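PDB 4Y7S: secreted hemophore CSA2 from Candida albicans, which binds heme as a secreted hemophore and takes part in the use of iron from human hemoglobin during hyphal growth. Local coordinates for residues A[12-15]-A[19-22]; A[79-84]-A[93-98]. All coordinates share one frame; numbering follows the deposited sequence.

In the fold
The two contacts follow one another along the chain, contact 1 closing before contact 2 opens, and their centres lie about 16 Å apart. Helix 72-87 joins them: Val82 and Ala81 receive the 93-98 loop, while Ala84 and Leu80 meet the short helix 19-22. There CG2 of Ile22 lies 3.6 Å from O of Leu80, and CB of Arg21 lies 3.9 Å from CB of Ala84. Neither contact touches the heme. Side chain to side chain, Ala13 of contact 1 is about 9 Å from Asp47, the axial iron ligand, and the side chain of Tyr94 in contact 2 is about 9 Å from the heme itself.

Contact 1: A[12-15]-A[19-22]; sequences TASI and ADRI
Asp20 grips two successive backbone amides of the 12-15 loop with its carboxylate, one oxygen to each. OD2 accepts the N-H of Ser14 at 2.7 Å, and OD1 accepts the N-H of Ile15 at 2.9 Å. Both bonds are nearly straight, about 160° at the hydrogen, and each oxygen uses its syn lone pair, so the group sits fork-like against the two peptides. The two bonds together limit rotation of the carboxylate. Its position follows from chi1 of -78°, which sets CG opposite the carbonyl carbon and beside the residue's own N. Aspartate suits the place because its short chain carries two acceptors with little freedom, and the paired N-H groups would be expected to favour its charged form. OD1 also receives a weak hydrogen bond from N of Asn16, whose OD1 in turn accepts the N-H of Ala19.

Little apolar packing surrounds this polar centre. The methyl of Ala13 lies 3.3 Å from Asp20 OD2, where a compact side chain lets the loop come close to the carboxylate. On the OD1 side, Ile15 lays its branch CG2 against CB of Ala19 at 3.6 Å, an apolar touch between the loop and the buried methyl of Ala19 on the short helix 19-22. Farther out along the loop, Tyr45 OH is hydrogen-bonded to N of Ala13 and to Thr12 OG1. The whole is a two-pronged clasp of consecutive main-chain amides by one aspartate carboxylate, joining the 12-15 loop to helix 19-22 at the surface of the CFEM helical basket.

Contact 2: A[79-84]-A[93-98]; sequences KLAVGA and PYWIIP
Ala81 and Trp95 make the close part of this contact. The methyl CB of Ala81 stands over one face of the indole, 3.9 Å from the centroid of the five-membered ring and 19° off its normal, a CH-pi contact. Its nearest ring atom is Trp95 CD2, at 3.7 Å, where the two rings of the indole are fused. With chi1 of -174°, CG of Trp95 lies opposite the backbone N, which carries the ring alongside the helix, and chi2 of 50° turns its face to Ala81. Alanine suits the place because its single methyl lets the helix backbone lie close to the flat ring. On the opposite face CG2 of Ile97, two residues along the same loop, sits over the centre of the ring, 3.5 Å above its plane, so the indole is clasped between helix and loop. Phe18, nearly parallel to the indole, and Thr58 and Val61 of helix 55-68 add to its surroundings.

In the helical basket of the CFEM domain, this places the link between helix 72-87 and helix 99-110 back against the first of these helices, with the buried indole as the broad surface between them. Cys85 of helix 72-87, which touches Trp95, forms a disulfide with Cys52, whose backbone is hydrogen-bonded to that of Ile96.

Toward solvent the fit is looser. Val82 spreads its branches over two residues: CG1 meets Tyr94 CD2 obliquely at 4.0 Å, and CG2 reaches only to 4.3 Å from Trp95 CB. Beta-branched valine offers a broad, rigid apolar surface here. No hydrogen bond crosses between the segments; O of Val82 merely lies 3.8 Å from CB of Tyr94. At the rim, exposed Pro93 adds little beyond its carbonyl O, 4.2 Å from Val82 CG2.

Contact 1: A[12-15]-A[19-22]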
ATOM      1  N   THR A  12     -17.438  12.155 -12.396  1.00 29.87           N
ATOM      2  CA  THR A  12     -18.495  11.870 -11.432  1.00 27.92           C
ATOM      3  C   THR A  12     -18.776  10.373 -11.460  1.00 30.26           C
ATOM      4  O   THR A  12     -18.403   9.684 -12.418  1.00 26.77           O
ATOM      5  CB  THR A  12     -19.786  12.709 -11.762  1.00 28.13           C
ATOM      6  OG1 THR A  12     -20.607  12.885 -10.600  1.00 29.03           O
ATOM      7  CG2 THR A  12     -20.588  12.084 -12.866  1.00 27.96           C
ATOM      8  N   ALA A  13     -19.423   9.850 -10.427  1.00 28.21           N
ATOM      9  CA  ALA A  13     -19.763   8.430 -10.427  1.00 22.99           C
ATOM     10  C   ALA A  13     -20.983   8.111  -9.562  1.00 25.92           C
ATOM     11  O   ALA A  13     -21.305   8.856  -8.655  1.00 29.51           O
ATOM     12  CB  ALA A  13     -18.571   7.610  -9.969  1.00 22.49           C
ATOM     13  N   SER A  14     -21.666   7.006  -9.869  1.00 27.71           N
ATOM     14  CA  SER A  14     -22.800   6.547  -9.070  1.00 34.90           C
ATOM     15  C   SER A  14     -22.322   5.850  -7.800  1.00 27.94           C
ATOM     16  O   SER A  14     -22.813   6.114  -6.719  1.00 31.41           O
ATOM     17  CB  SER A  14     -23.669   5.591  -9.888  1.00 34.04           C
ATOM     18  OG  SER A  14     -24.066   6.202 -11.100  1.00 52.13           O
ATOM     19  N   ILE A  15     -21.364   4.946  -7.960  1.00 24.92           N
ATOM     20  CA  ILE A  15     -20.745   4.243  -6.853  1.00 26.58           C
ATOM     21  C   ILE A  15     -19.310   4.764  -6.719  1.00 24.17           C
ATOM     22  O   ILE A  15     -18.988   5.516  -5.809  1.00 27.14           O
ATOM     23  CB  ILE A  15     -20.746   2.710  -7.079  1.00 22.53           C
ATOM     24  CG1 ILE A  15     -22.176   2.183  -7.234  1.00 23.92           C
ATOM     25  CG2 ILE A  15     -20.030   1.989  -5.944  1.00 26.68           C
ATOM     26  CD1 ILE A  15     -22.230   0.702  -7.698  1.00 25.88           C
ATOM     27  N   ALA A  19     -16.095   0.689  -9.804  1.00 18.30           N
ATOM     28  CA  ALA A  19     -17.381   0.007  -9.803  1.00 16.48           C
ATOM     29  C   ALA A  19     -18.271   0.357 -10.993  1.00 19.31           C
ATOM     30  O   ALA A  19     -18.882  -0.535 -11.578  1.00 19.44           O
ATOM     31  CB  ALA A  19     -18.119   0.311  -8.511  1.00 23.80           C
ATOM     32  N   ASP A  20     -18.357   1.642 -11.344  1.00 17.26           N
ATOM     33  CA  ASP A  20     -19.268   2.079 -12.383  1.00 19.62           C
ATOM     34  C   ASP A  20     -18.936   1.390 -13.708  1.00 22.30           C
ATOM     35  O   ASP A  20     -19.796   1.201 -14.543  1.00 23.27           O
ATOM     36  CB  ASP A  20     -19.216   3.614 -12.569  1.00 25.67           C
ATOM     37  CG  ASP A  20     -20.006   4.377 -11.493  1.00 25.28           C
ATOM     38  OD1 ASP A  20     -20.242   3.812 -10.400  1.00 21.48           O
ATOM     39  OD2 ASP A  20     -20.411   5.543 -11.748  1.00 29.82           O
ATOM     40  N   ARG A  21     -17.678   1.033 -13.917  1.00 18.58           N
ATOM     41  CA  ARG A  21     -17.295   0.440 -15.191  1.00 19.12           C
ATOM     42  C   ARG A  21     -17.791  -0.989 -15.364  1.00 20.57           C
ATOM     43  O   ARG A  21     -18.013  -1.429 -16.487  1.00 19.44           O
ATOM     44  CB  ARG A  21     -15.776   0.446 -15.343  1.00 21.42           C
ATOM     45  CG  ARG A  21     -15.149   1.816 -15.318  1.00 18.82           C
ATOM     46  CD  ARG A  21     -15.625   2.743 -16.474  1.00 22.01           C
ATOM     47  NE  ARG A  21     -15.194   4.059 -16.069  1.00 43.71           N
ATOM     48  CZ  ARG A  21     -15.971   4.977 -15.520  1.00 36.45           C
ATOM     49  NH1 ARG A  21     -17.276   4.798 -15.411  1.00 30.74           N
ATOM     50  NH2 ARG A  21     -15.426   6.114 -15.139  1.00 45.45           N
ATOM     51  N   ILE A  22     -17.984  -1.704 -14.262  1.00 19.62           N
ATOM     52  CA  ILE A  22     -18.225  -3.148 -14.338  1.00 23.44           C
ATOM     53  C   ILE A  22     -19.424  -3.661 -13.533  1.00 21.32           C
ATOM     54  O   ILE A  22     -19.712  -4.866 -13.547  1.00 21.04           O
ATOM     55  CB  ILE A  22     -16.942  -3.908 -13.881  1.00 19.77           C
ATOM     56  CG1 ILE A  22     -16.604  -3.584 -12.436  1.00 17.22           C
ATOM     57  CG2 ILE A  22     -15.748  -3.532 -14.762  1.00 21.96           C
ATOM     58  CD1 ILE A  22     -15.371  -4.364 -11.884  1.00 26.67           C
TER

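Contact 2: A[79-84]-A[93-98]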
ATOM      1  N   LYS A  79     -11.335 -10.837 -14.877  1.00 17.03           N
ATOM      2  CA  LYS A  79     -11.264 -10.426 -16.273  1.00 14.17           C
ATOM      3  C   LYS A  79     -11.881  -9.058 -16.466  1.00 13.76           C
ATOM      4  O   LYS A  79     -11.351  -8.242 -17.200  1.00 18.60           O
ATOM      5  CB  LYS A  79     -11.975 -11.431 -17.166  1.00 15.79           C
ATOM      6  CG  LYS A  79     -11.175 -12.692 -17.353  1.00 23.66           C
ATOM      7  CD  LYS A  79     -11.812 -13.665 -18.375  1.00 27.42           C
ATOM      8  CE  LYS A  79     -10.921 -14.899 -18.550  1.00 30.59           C
ATOM      9  NZ  LYS A  79     -11.628 -16.006 -19.233  1.00 31.57           N
ATOM     10  N   LEU A  80     -13.005  -8.809 -15.814  1.00 18.03           N
ATOM     11  CA  LEU A  80     -13.649  -7.503 -15.927  1.00 22.35           C
ATOM     12  C   LEU A  80     -12.845  -6.394 -15.239  1.00 21.07           C
ATOM     13  O   LEU A  80     -12.730  -5.281 -15.776  1.00 16.96           O
ATOM     14  CB  LEU A  80     -15.054  -7.552 -15.351  1.00 20.21           C
ATOM     15  CG  LEU A  80     -16.047  -8.254 -16.257  1.00 20.74           C
ATOM     16  CD1 LEU A  80     -17.202  -8.716 -15.437  1.00 18.43           C
ATOM     17  CD2 LEU A  80     -16.503  -7.334 -17.381  1.00 25.86           C
ATOM     18  N   ALA A  81     -12.296  -6.687 -14.058  1.00 17.35           N
ATOM     19  CA  ALA A  81     -11.469  -5.717 -13.354  1.00 14.51           C
ATOM     20  C   ALA A  81     -10.254  -5.334 -14.191  1.00 17.06           C
ATOM     21  O   ALA A  81      -9.936  -4.148 -14.378  1.00 15.12           O
ATOM     22  CB  ALA A  81     -11.028  -6.268 -12.004  1.00 17.03           C
ATOM     23  N   VAL A  82      -9.590  -6.347 -14.715  1.00 14.08           N
ATOM     24  CA  VAL A  82      -8.419  -6.138 -15.558  1.00 18.68           C
ATOM     25  C   VAL A  82      -8.801  -5.314 -16.795  1.00 20.31           C
ATOM     26  O   VAL A  82      -8.099  -4.375 -17.171  1.00 20.76           O
ATOM     27  CB  VAL A  82      -7.810  -7.470 -15.989  1.00 18.99           C
ATOM     28  CG1 VAL A  82      -6.837  -7.283 -17.162  1.00 20.34           C
ATOM     29  CG2 VAL A  82      -7.102  -8.119 -14.802  1.00 16.92           C
ATOM     30  N   GLY A  83      -9.920  -5.663 -17.414  1.00 19.10           N
ATOM     31  CA  GLY A  83     -10.353  -4.965 -18.610  1.00 23.25           C
ATOM     32  C   GLY A  83     -10.628  -3.488 -18.375  1.00 17.51           C
ATOM     33  O   GLY A  83     -10.198  -2.630 -19.144  1.00 19.83           O
ATOM     34  N   ALA A  84     -11.336  -3.184 -17.300  1.00 15.40           N
ATOM     35  CA  ALA A  84     -11.672  -1.802 -16.989  1.00 18.85           C
ATOM     36  C   ALA A  84     -10.417  -0.991 -16.682  1.00 20.61           C
ATOM     37  O   ALA A  84     -10.275   0.143 -17.128  1.00 19.36           O
ATOM     38  CB  ALA A  84     -12.628  -1.741 -15.815  1.00 15.80           C
ATOM     39  N   PRO A  93       0.129  -5.272 -14.327  1.00 22.64           N
ATOM     40  CA  PRO A  93      -1.011  -6.190 -14.481  1.00 20.80           C
ATOM     41  C   PRO A  93      -2.400  -5.550 -14.391  1.00 17.51           C
ATOM     42  O   PRO A  93      -3.374  -6.283 -14.192  1.00 20.56           O
ATOM     43  CB  PRO A  93      -0.787  -7.190 -13.330  1.00 25.37           C
ATOM     44  CG  PRO A  93      -0.176  -6.356 -12.241  1.00 25.79           C
ATOM     45  CD  PRO A  93       0.688  -5.323 -12.955  1.00 27.66           C
ATOM     46  N   TYR A  94      -2.469  -4.226 -14.529  1.00 21.70           N
ATOM     47  CA  TYR A  94      -3.721  -3.508 -14.775  1.00 16.02           C
ATOM     48  C   TYR A  94      -4.573  -3.334 -13.516  1.00 19.75           C
ATOM     49  O   TYR A  94      -4.811  -2.204 -13.089  1.00 15.66           O
ATOM     50  CB  TYR A  94      -4.499  -4.205 -15.908  1.00 18.19           C
ATOM     51  CG  TYR A  94      -3.614  -4.430 -17.127  1.00 22.28           C
ATOM     52  CD1 TYR A  94      -3.171  -3.356 -17.886  1.00 21.74           C
ATOM     53  CD2 TYR A  94      -3.184  -5.701 -17.483  1.00 21.92           C
ATOM     54  CE1 TYR A  94      -2.342  -3.531 -18.977  1.00 24.32           C
ATOM     55  CE2 TYR A  94      -2.361  -5.888 -18.582  1.00 25.72           C
ATOM     56  CZ  TYR A  94      -1.941  -4.800 -19.324  1.00 25.17           C
ATOM     57  OH  TYR A  94      -1.118  -4.969 -20.418  1.00 34.49           O
ATOM     58  N   TRP A  95      -5.050  -4.430 -12.931  1.00 22.01           N
ATOM     59  CA  TRP A  95      -5.725  -4.370 -11.640  1.00 18.60           C
ATOM     60  C   TRP A  95      -4.682  -4.745 -10.589  1.00 23.67           C
ATOM     61  O   TRP A  95      -4.314  -5.905 -10.457  1.00 18.16           O
ATOM     62  CB  TRP A  95      -6.948  -5.280 -11.611  1.00 24.05           C
ATOM     63  CG  TRP A  95      -7.770  -5.152 -10.352  1.00 16.10           C
ATOM     64  CD1 TRP A  95      -8.229  -3.998  -9.790  1.00 18.42           C
ATOM     65  CD2 TRP A  95      -8.239  -6.216  -9.522  1.00 13.22           C
ATOM     66  NE1 TRP A  95      -8.933  -4.272  -8.654  1.00 14.06           N
ATOM     67  CE2 TRP A  95      -8.966  -5.630  -8.467  1.00 16.74           C
ATOM     68  CE3 TRP A  95      -8.119  -7.613  -9.564  1.00 19.00           C
ATOM     69  CZ2 TRP A  95      -9.557  -6.383  -7.463  1.00 16.01           C
ATOM     70  CZ3 TRP A  95      -8.714  -8.357  -8.568  1.00 21.05           C
ATOM     71  CH2 TRP A  95      -9.432  -7.743  -7.535  1.00 17.91           C
ATOM     72  N   ILE A  96      -4.166  -3.748  -9.881  1.00 16.33           N
ATOM     73  CA  ILE A  96      -2.965  -3.952  -9.076  1.00 19.66           C
ATOM     74  C   ILE A  96      -3.317  -4.362  -7.658  1.00 19.17           C
ATOM     75  O   ILE A  96      -3.649  -3.521  -6.836  1.00 20.19           O
ATOM     76  CB  ILE A  96      -2.103  -2.665  -8.978  1.00 20.98           C
ATOM     77  CG1 ILE A  96      -1.902  -1.982 -10.346  1.00 28.80           C
ATOM     78  CG2 ILE A  96      -0.765  -2.976  -8.326  1.00 20.73           C
ATOM     79  CD1 ILE A  96      -1.048  -2.729 -11.336  1.00 28.28           C
ATOM     80  N   ILE A  97      -3.167  -5.649  -7.358  1.00 18.24           N
ATOM     81  CA  ILE A  97      -3.529  -6.175  -6.042  1.00 14.13           C
ATOM     82  C   ILE A  97      -2.335  -6.762  -5.329  1.00 15.40           C
ATOM     83  O   ILE A  97      -1.363  -7.173  -5.960  1.00 18.58           O
ATOM     84  CB  ILE A  97      -4.632  -7.262  -6.143  1.00 14.53           C
ATOM     85  CG1 ILE A  97      -4.242  -8.377  -7.117  1.00 18.94           C
ATOM     86  CG2 ILE A  97      -5.915  -6.644  -6.558  1.00 18.93           C
ATOM     87  CD1 ILE A  97      -5.266  -9.533  -7.183  1.00 21.61           C
ATOM     88  N   PRO A  98      -2.412  -6.833  -3.997  1.00 17.95           N
ATOM     89  CA  PRO A  98      -1.361  -7.507  -3.236  1.00 17.87           C
ATOM     90  C   PRO A  98      -1.166  -8.982  -3.669  1.00 18.04           C
ATOM     91  O   PRO A  98      -2.128  -9.627  -4.108  1.00 16.00           O
ATOM     92  CB  PRO A  98      -1.887  -7.451  -1.814  1.00 17.07           C
ATOM     93  CG  PRO A  98      -2.859  -6.311  -1.793  1.00 17.85           C
ATOM     94  CD  PRO A  98      -3.481  -6.311  -3.127  1.00 17.53           C
TER